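Local structure of type IV pilin structural subunit (Pseudomonas aeruginosa, 3JYZ) at residues 15-20 / 58-63; 23-28 / 68-73; 41-46 / 50-55. The protein probably assembles as the repeating subunit of type IV pili, the thin surface filaments of this bacterium. One frame throughout, in Å; residues are numbered along the deposited sequence.

Interactions 1 and 2 are core contacts on one theme: two parts of helix 4-28 laid against neighbouring strands of the antiparallel sheet, 57-62 in the first and 70-74 with its approach in the second. Both rest on small meetings of aliphatic groups, and they join through Ile-70 and the selenomethionine Met-62. Interaction 3 is only partly buried and lies farther from the centre of the chain. There helix 33-49 meets its own exit, and hydrogen bonds carry the contact. Its loop is tied to interaction 1 through the backbone of Val-60, and Met-24 of segment 23-28, also a selenomethionine, packs against its helix.

Interaction 1: 15-20 / 58-63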
loop_
_atom_site.group_PDB
_atom_site.type_symbol
_atom_site.label_atom_id
_atom_site.label_comp_id
_atom_site.label_asym_id
_atom_site.label_seq_id
_atom_site.Cartn_x
_atom_site.Cartn_y
_atom_site.Cartn_z
ATOM N N LEU A 15 -4.755 -6.946 -0.330
ATOM C CA LEU A 15 -4.963 -5.747 -1.123
ATOM C C LEU A 15 -6.382 -5.241 -0.919
ATOM O O LEU A 15 -6.615 -4.043 -0.796
ATOM C CB LEU A 15 -4.675 -6.025 -2.600
ATOM C CG LEU A 15 -3.198 -6.314 -2.884
ATOM C CD1 LEU A 15 -3.016 -6.709 -4.339
ATOM C CD2 LEU A 15 -2.348 -5.093 -2.562
ATOM N N VAL A 16 -7.332 -6.163 -0.864
ATOM C CA VAL A 16 -8.722 -5.790 -0.648
ATOM C C VAL A 16 -8.889 -5.150 0.741
ATOM O O VAL A 16 -9.638 -4.186 0.919
ATOM C CB VAL A 16 -9.647 -7.012 -0.826
ATOM C CG1 VAL A 16 -11.075 -6.661 -0.442
ATOM C CG2 VAL A 16 -9.579 -7.504 -2.263
ATOM N N LEU A 17 -8.158 -5.669 1.719
ATOM C CA LEU A 17 -8.181 -5.144 3.082
ATOM C C LEU A 17 -7.656 -3.698 3.180
ATOM O O LEU A 17 -8.017 -2.952 4.094
ATOM C CB LEU A 17 -7.363 -6.083 3.981
ATOM C CG LEU A 17 -7.708 -6.340 5.451
ATOM C CD1 LEU A 17 -9.120 -6.876 5.639
ATOM C CD2 LEU A 17 -6.694 -7.296 6.069
ATOM N N ALA A 18 -6.809 -3.298 2.234
ATOM C CA ALA A 18 -6.284 -1.936 2.199
ATOM C C ALA A 18 -7.198 -0.923 1.495
ATOM O O ALA A 18 -6.977 0.286 1.576
ATOM C CB ALA A 18 -4.892 -1.920 1.557
ATOM N N GLU A 19 -8.220 -1.404 0.797
ATOM C CA GLU A 19 -9.084 -0.494 0.044
ATOM C C GLU A 19 -9.714 0.618 0.897
ATOM O O GLU A 19 -9.792 1.762 0.459
ATOM C CB GLU A 19 -10.153 -1.269 -0.732
ATOM C CG GLU A 19 -9.616 -1.983 -1.961
ATOM C CD GLU A 19 -8.955 -1.035 -2.958
ATOM O OE1 GLU A 19 -9.415 0.123 -3.092
ATOM O OE2 GLU A 19 -7.979 -1.446 -3.622
ATOM N N PRO A 20 -10.176 0.297 2.116
ATOM C CA PRO A 20 -10.746 1.385 2.921
ATOM C C PRO A 20 -9.718 2.455 3.324
ATOM O O PRO A 20 -10.089 3.603 3.587
ATOM C CB PRO A 20 -11.297 0.659 4.156
ATOM C CG PRO A 20 -11.548 -0.731 3.689
ATOM C CD PRO A 20 -10.442 -1.023 2.715
ATOM N N THR A 58 -1.246 -9.503 8.940
ATOM C CA THR A 58 -0.856 -9.040 10.271
ATOM C C THR A 58 -1.257 -7.583 10.469
ATOM O O THR A 58 -1.838 -7.222 11.491
ATOM C CB THR A 58 0.660 -9.177 10.470
ATOM O OG1 THR A 58 0.994 -10.566 10.556
ATOM C CG2 THR A 58 1.125 -8.472 11.744
ATOM N N SER A 59 -0.974 -6.749 9.476
ATOM C CA SER A 59 -1.176 -5.319 9.630
ATOM C C SER A 59 -1.209 -4.607 8.289
ATOM O O SER A 59 -0.611 -5.070 7.314
ATOM C CB SER A 59 -0.073 -4.722 10.512
ATOM O OG SER A 59 1.213 -4.942 9.951
ATOM N N VAL A 60 -1.925 -3.488 8.261
ATOM C CA VAL A 60 -1.980 -2.597 7.109
ATOM C C VAL A 60 -1.756 -1.221 7.709
ATOM O O VAL A 60 -2.661 -0.656 8.321
ATOM C CB VAL A 60 -3.366 -2.647 6.445
ATOM C CG1 VAL A 60 -3.425 -1.703 5.252
ATOM C CG2 VAL A 60 -3.704 -4.087 6.025
ATOM N N LEU A 61 -0.541 -0.699 7.571
ATOM C CA LEU A 61 -0.176 0.519 8.294
ATOM C C LEU A 61 0.284 1.634 7.370
ATOM O O LEU A 61 1.058 1.407 6.435
ATOM C CB LEU A 61 0.915 0.219 9.327
ATOM C CG LEU A 61 0.429 -0.563 10.550
ATOM C CD1 LEU A 61 1.619 -1.081 11.347
ATOM C CD2 LEU A 61 -0.489 0.280 11.433
HETATM N N MSE A 62 -0.175 2.848 7.655
HETATM C CA MSE A 62 0.311 4.027 6.951
HETATM C C MSE A 62 1.599 4.526 7.590
HETATM O O MSE A 62 1.762 4.490 8.807
HETATM C CB MSE A 62 -0.736 5.132 6.975
HETATM C CG MSE A 62 -1.966 4.780 6.182
HETATM SE SE MSE A 62 -3.339 6.155 6.250
HETATM C CE MSE A 62 -2.405 7.619 5.403
ATOM N N ASP A 63 2.520 4.981 6.755
ATOM C CA ASP A 63 3.817 5.436 7.233
ATOM C C ASP A 63 3.663 6.422 8.392
ATOM O O ASP A 63 2.880 7.367 8.304
ATOM C CB ASP A 63 4.552 6.083 6.065
ATOM C CG ASP A 63 5.941 6.524 6.425
ATOM O OD1 ASP A 63 6.081 7.652 6.943
ATOM O OD2 ASP A 63 6.891 5.761 6.157
#
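Val-60 sets its two methyls against Leu-17 and Ala-18, joining the long N-terminal helix of the type IV pilin fold to the first strand of the antiparallel sheet it packs on. This is apolar packing between a helix and a sheet. Val-60 has CG1 opposite its own N (chi1 179°), which leaves the two branches to meet different helix residues. CG1 abuts the methyl of Ala-18, with Val-60 CG1 to Ala-18 CB at 4.0 Å, and it also lies 4.2 Å from Ala-18 CA, close in to the helix backbone. CG2 meets the end of Leu-17 more loosely, with Val-60 CG2 4.4 Å from Leu-17 CD2. Behind this pair the core continues, with Ala-18 also touching Leu-90 and Val-60 touching Ile-70.

The polar contacts here are backbone ones. The strand runs beside 70-74, and Thr-58 and Ser-59 both face Thr-73 in a classic beta bulge. Along its other edge Val-60 N makes a probable hydrogen bond to Leu-50 O, in the loop that leaves helix 33-49. On the helix side the chain kinks at Pro-20, whose N makes no bond to the turn before. Just ahead of it two bonds span three residues: Ala-18 N to Leu-15 O at 3.1 Å, and Glu-19 N to Val-16 O, also at 3.1 Å.

Interaction 2: 23-28 / 68-73; sequences LMISTD and GVITIT
Ile-25 turns CG1 opposite its carbonyl carbon (chi1 -72°) and then runs nearly extended to CD1 (chi2 162°), which puts the CD1 methyl within reach of Gly-68 and Ile-70. This is the far end of the helix-on-sheet packing of the type IV pilin fold, near the last turn of helix 4-28 and the start of strand 70-74. Ile-25 CD1 rests 4.0 Å from the carbonyl oxygen of Gly-68, and methyl meets methyl at 4.5 Å between Ile-25 CD1 and Ile-70 CD1. Gly-68, with phi 87°, sits in the turn before the strand; from there Val-69 pairs with Asp-63.

All three touching residues are buried. Ile-25 CD1 has a closer neighbour outside the pair in the selenomethionine Met-62, with Met-62 CE 3.5 Å from Ile-25 CD1, while Trp-117 of strand 114-120 packs against both isoleucines. The same helix turn carries polar groups at the surface, where Thr-27 OG1 donates to Asp-28 OD2 at 2.8 Å, meeting that oxygen from above the carboxylate plane.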
loop_
_atom_site.group_PDB
_atom_site.type_symbol
_atom_site.label_atom_id
_atom_site.label_comp_id
_atom_site.label_asym_id
_atom_site.label_seq_id
_atom_site.Cartn_x
_atom_site.Cartn_y
_atom_site.Cartn_z
ATOM N N LEU A 23 -9.549 4.752 0.373
ATOM C CA LEU A 23 -10.756 5.566 0.380
ATOM C C LEU A 23 -10.644 6.683 1.407
ATOM O O LEU A 23 -10.968 7.833 1.107
ATOM C CB LEU A 23 -11.987 4.706 0.676
ATOM C CG LEU A 23 -13.336 5.427 0.590
ATOM C CD1 LEU A 23 -13.537 6.055 -0.789
ATOM C CD2 LEU A 23 -14.468 4.465 0.927
HETATM N N MSE A 24 -10.188 6.349 2.616
HETATM C CA MSE A 24 -10.024 7.354 3.670
HETATM C C MSE A 24 -9.055 8.456 3.254
HETATM O O MSE A 24 -9.286 9.631 3.517
HETATM C CB MSE A 24 -9.558 6.723 4.988
HETATM C CG MSE A 24 -9.200 7.757 6.068
HETATM SE SE MSE A 24 -8.630 6.946 7.770
HETATM C CE MSE A 24 -10.285 5.951 8.175
ATOM N N ILE A 25 -7.959 8.077 2.612
ATOM C CA ILE A 25 -6.996 9.067 2.146
ATOM C C ILE A 25 -7.643 9.989 1.110
ATOM O O ILE A 25 -7.475 11.205 1.162
ATOM C CB ILE A 25 -5.725 8.396 1.593
ATOM C CG1 ILE A 25 -4.904 7.817 2.745
ATOM C CG2 ILE A 25 -4.888 9.399 0.807
ATOM C CD1 ILE A 25 -3.899 6.782 2.315
ATOM N N SER A 26 -8.401 9.402 0.190
ATOM C CA SER A 26 -9.089 10.168 -0.847
ATOM C C SER A 26 -10.045 11.205 -0.275
ATOM O O SER A 26 -10.062 12.357 -0.716
ATOM C CB SER A 26 -9.868 9.228 -1.766
ATOM O OG SER A 26 -10.590 9.976 -2.732
ATOM N N THR A 27 -10.843 10.794 0.704
ATOM C CA THR A 27 -11.913 11.640 1.223
ATOM C C THR A 27 -11.473 12.549 2.366
ATOM O O THR A 27 -12.002 13.655 2.524
ATOM C CB THR A 27 -13.116 10.798 1.710
ATOM O OG1 THR A 27 -12.708 9.967 2.801
ATOM C CG2 THR A 27 -13.648 9.925 0.591
ATOM N N ASP A 28 -10.512 12.092 3.163
ATOM C CA ASP A 28 -10.170 12.795 4.397
ATOM C C ASP A 28 -8.676 12.993 4.629
ATOM O O ASP A 28 -8.272 13.604 5.616
ATOM C CB ASP A 28 -10.776 12.053 5.590
ATOM C CG ASP A 28 -12.278 12.207 5.661
ATOM O OD1 ASP A 28 -12.740 13.271 6.128
ATOM O OD2 ASP A 28 -12.998 11.273 5.251
ATOM N N GLY A 68 1.663 8.760 3.661
ATOM C CA GLY A 68 0.525 8.093 3.046
ATOM C C GLY A 68 0.871 6.725 2.470
ATOM O O GLY A 68 -0.014 6.004 1.992
ATOM N N VAL A 69 2.148 6.353 2.522
ATOM C CA VAL A 69 2.578 5.046 2.020
ATOM C C VAL A 69 2.101 3.920 2.936
ATOM O O VAL A 69 2.297 3.981 4.148
ATOM C CB VAL A 69 4.102 4.976 1.851
ATOM C CG1 VAL A 69 4.540 3.542 1.498
ATOM C CG2 VAL A 69 4.558 5.956 0.774
ATOM N N ILE A 70 1.474 2.897 2.358
ATOM C CA ILE A 70 0.909 1.799 3.134
ATOM C C ILE A 70 1.774 0.546 3.041
ATOM O O ILE A 70 2.149 0.122 1.952
ATOM C CB ILE A 70 -0.507 1.441 2.628
ATOM C CG1 ILE A 70 -1.476 2.604 2.863
ATOM C CG2 ILE A 70 -1.027 0.163 3.302
ATOM C CD1 ILE A 70 -2.825 2.457 2.168
ATOM N N THR A 71 2.083 -0.054 4.185
ATOM C CA THR A 71 2.760 -1.346 4.205
ATOM C C THR A 71 1.781 -2.410 4.661
ATOM O O THR A 71 1.177 -2.290 5.737
ATOM C CB THR A 71 3.962 -1.340 5.162
ATOM O OG1 THR A 71 4.883 -0.331 4.743
ATOM C CG2 THR A 71 4.660 -2.699 5.169
ATOM N N ILE A 72 1.605 -3.437 3.837
ATOM C CA ILE A 72 0.820 -4.595 4.230
ATOM C C ILE A 72 1.792 -5.693 4.629
ATOM O O ILE A 72 2.673 -6.074 3.842
ATOM C CB ILE A 72 -0.024 -5.116 3.079
ATOM C CG1 ILE A 72 -0.914 -4.008 2.521
ATOM C CG2 ILE A 72 -0.853 -6.315 3.538
ATOM C CD1 ILE A 72 -1.617 -4.425 1.233
ATOM N N THR A 73 1.640 -6.184 5.856
ATOM C CA THR A 73 2.456 -7.275 6.366
ATOM C C THR A 73 1.588 -8.518 6.479
ATOM O O THR A 73 0.536 -8.494 7.111
ATOM C CB THR A 73 3.047 -6.911 7.742
ATOM O OG1 THR A 73 3.876 -5.750 7.611
ATOM C CG2 THR A 73 3.869 -8.082 8.308
#

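Interaction 3: 41-46 / 50-55; sequences TTWNQQ and LGASSK
Gln-46 reaches forward along the carbonyl of Gly-51, and its CB and its amide end both meet that group. Gln-46 CB already lies against it, 3.2 Å from Gly-51 O. CG leaves on the side opposite the Gln-46 carbonyl carbon (chi1 -61°), and the chain stays extended beyond it, which carries CD past the same oxygen. At the tip Gln-46 NE2 donates to Gly-51 O at 3.0 Å with an N-H...O angle of 157°, the acceptor lying in the plane of the amide. OE1 has the CE methyl of the selenomethionine Met-24 beside it. NE2 also sits 3.2 Å above the Trp-43 ring plane, and Gly-51 O comes over the same face; both ends of the bond lie over one face of the indole, near its rim.

This is the exit of helix 33-49, within the αβ-loop that links the N-terminal helix of a type IV pilin to its sheet. Gly-51, with positive phi, is where the chain turns away after helix 33-49. Gly-51 N binds Gln-46 O at 3.0 Å, from above the carbonyl plane, and Leu-50 N adds a weak bond to Gln-46 O at 3.2 Å.

Trp-43 also packs on the turn. Gly-51 CA makes a nearly straight C-H...O contact to Trp-43 O at 3.5 Å (166° at the hydrogen), and Ala-52 CB touches Trp-43 CZ2 of the indole at 4.1 Å. Trp-43 NE1 spends its hydrogen on Val-60 O, 2.8 Å away in strand 57-62.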
loop_
_atom_site.group_PDB
_atom_site.type_symbol
_atom_site.label_atom_id
_atom_site.label_comp_id
_atom_site.label_asym_id
_atom_site.label_seq_id
_atom_site.Cartn_x
_atom_site.Cartn_y
_atom_site.Cartn_z
ATOM N N THR A 41 -3.089 8.998 11.569
ATOM C CA THR A 41 -3.364 8.656 12.957
ATOM C C THR A 41 -4.649 7.851 13.102
ATOM O O THR A 41 -4.687 6.846 13.811
ATOM C CB THR A 41 -3.442 9.931 13.804
ATOM O OG1 THR A 41 -2.155 10.556 13.807
ATOM C CG2 THR A 41 -3.841 9.605 15.237
ATOM N N THR A 42 -5.706 8.293 12.427
ATOM C CA THR A 42 -6.996 7.620 12.493
ATOM C C THR A 42 -6.901 6.184 11.996
ATOM O O THR A 42 -7.353 5.249 12.665
ATOM C CB THR A 42 -8.036 8.375 11.648
ATOM O OG1 THR A 42 -8.167 9.704 12.163
ATOM C CG2 THR A 42 -9.386 7.670 11.681
ATOM N N TRP A 43 -6.306 6.005 10.819
ATOM C CA TRP A 43 -6.185 4.669 10.254
ATOM C C TRP A 43 -5.381 3.731 11.158
ATOM O O TRP A 43 -5.809 2.608 11.459
ATOM C CB TRP A 43 -5.540 4.695 8.854
ATOM C CG TRP A 43 -5.410 3.303 8.337
ATOM C CD1 TRP A 43 -4.317 2.491 8.417
ATOM C CD2 TRP A 43 -6.444 2.535 7.724
ATOM N NE1 TRP A 43 -4.609 1.258 7.869
ATOM C CE2 TRP A 43 -5.908 1.260 7.444
ATOM C CE3 TRP A 43 -7.775 2.805 7.383
ATOM C CZ2 TRP A 43 -6.660 0.259 6.824
ATOM C CZ3 TRP A 43 -8.520 1.808 6.774
ATOM C CH2 TRP A 43 -7.959 0.548 6.501
ATOM N N ASN A 44 -4.204 4.188 11.576
ATOM C CA ASN A 44 -3.267 3.326 12.295
ATOM C C ASN A 44 -3.791 2.881 13.655
ATOM O O ASN A 44 -3.358 1.853 14.165
ATOM C CB ASN A 44 -1.893 3.995 12.440
ATOM C CG ASN A 44 -1.114 4.031 11.134
ATOM O OD1 ASN A 44 -0.112 4.745 11.013
ATOM N ND2 ASN A 44 -1.560 3.259 10.164
ATOM N N GLN A 45 -4.747 3.623 14.220
ATOM C CA GLN A 45 -5.282 3.288 15.541
ATOM C C GLN A 45 -6.221 2.098 15.499
ATOM O O GLN A 45 -6.429 1.433 16.508
ATOM C CB GLN A 45 -5.963 4.506 16.174
ATOM C CG GLN A 45 -4.970 5.626 16.341
ATOM C CD GLN A 45 -5.408 6.737 17.266
ATOM O OE1 GLN A 45 -4.595 7.257 18.041
ATOM N NE2 GLN A 45 -6.676 7.131 17.178
ATOM N N GLN A 46 -6.753 1.841 14.318
ATOM C CA GLN A 46 -7.672 0.720 14.098
ATOM C C GLN A 46 -7.036 -0.610 14.412
ATOM O O GLN A 46 -5.877 -0.700 14.395
ATOM C CB GLN A 46 -8.170 0.733 12.643
ATOM C CG GLN A 46 -8.925 1.997 12.266
ATOM C CD GLN A 46 -9.265 2.089 10.813
ATOM O OE1 GLN A 46 -9.973 2.956 10.424
ATOM N NE2 GLN A 46 -8.761 1.186 10.029
ATOM N N LEU A 50 -2.875 -1.860 14.503
ATOM C CA LEU A 50 -2.338 -2.537 13.320
ATOM C C LEU A 50 -3.053 -2.135 12.018
ATOM O O LEU A 50 -2.719 -2.639 10.940
ATOM C CB LEU A 50 -2.382 -4.062 13.501
ATOM C CG LEU A 50 -1.576 -4.609 14.688
ATOM C CD1 LEU A 50 -1.550 -6.141 14.678
ATOM C CD2 LEU A 50 -0.159 -4.045 14.676
ATOM N N GLY A 51 -4.029 -1.234 12.119
ATOM C CA GLY A 51 -4.685 -0.695 10.936
ATOM C C GLY A 51 -5.796 -1.587 10.415
ATOM O O GLY A 51 -6.957 -1.193 10.369
ATOM N N ALA A 52 -5.421 -2.792 10.002
ATOM C CA ALA A 52 -6.374 -3.816 9.601
ATOM C C ALA A 52 -5.670 -5.151 9.700
ATOM O O ALA A 52 -4.445 -5.219 9.627
ATOM C CB ALA A 52 -6.861 -3.569 8.170
ATOM N N SER A 53 -6.439 -6.220 9.873
ATOM C CA SER A 53 -5.839 -7.536 9.983
ATOM C C SER A 53 -6.861 -8.620 9.654
ATOM O O SER A 53 -8.062 -8.354 9.571
ATOM C CB SER A 53 -5.295 -7.741 11.390
ATOM O OG SER A 53 -6.365 -7.808 12.306
ATOM N N SER A 54 -6.366 -9.838 9.467
ATOM C CA SER A 54 -7.212 -10.967 9.111
ATOM C C SER A 54 -6.403 -12.221 9.359
ATOM O O SER A 54 -5.289 -12.154 9.857
ATOM C CB SER A 54 -7.594 -10.888 7.634
ATOM O OG SER A 54 -6.459 -11.119 6.820
ATOM N N LYS A 55 -6.899 -13.355 8.951
ATOM C CA LYS A 55 -6.118 -14.551 9.085
ATOM C C LYS A 55 -4.795 -14.481 8.328
ATOM O O LYS A 55 -3.868 -14.947 8.772
ATOM C CB LYS A 55 -6.911 -15.802 8.598
ATOM C CG LYS A 55 -6.115 -17.061 8.668
ATOM C CD LYS A 55 -6.966 -18.273 8.286
ATOM C CE LYS A 55 -6.107 -19.513 8.144
ATOM N NZ LYS A 55 -6.872 -20.763 8.122
#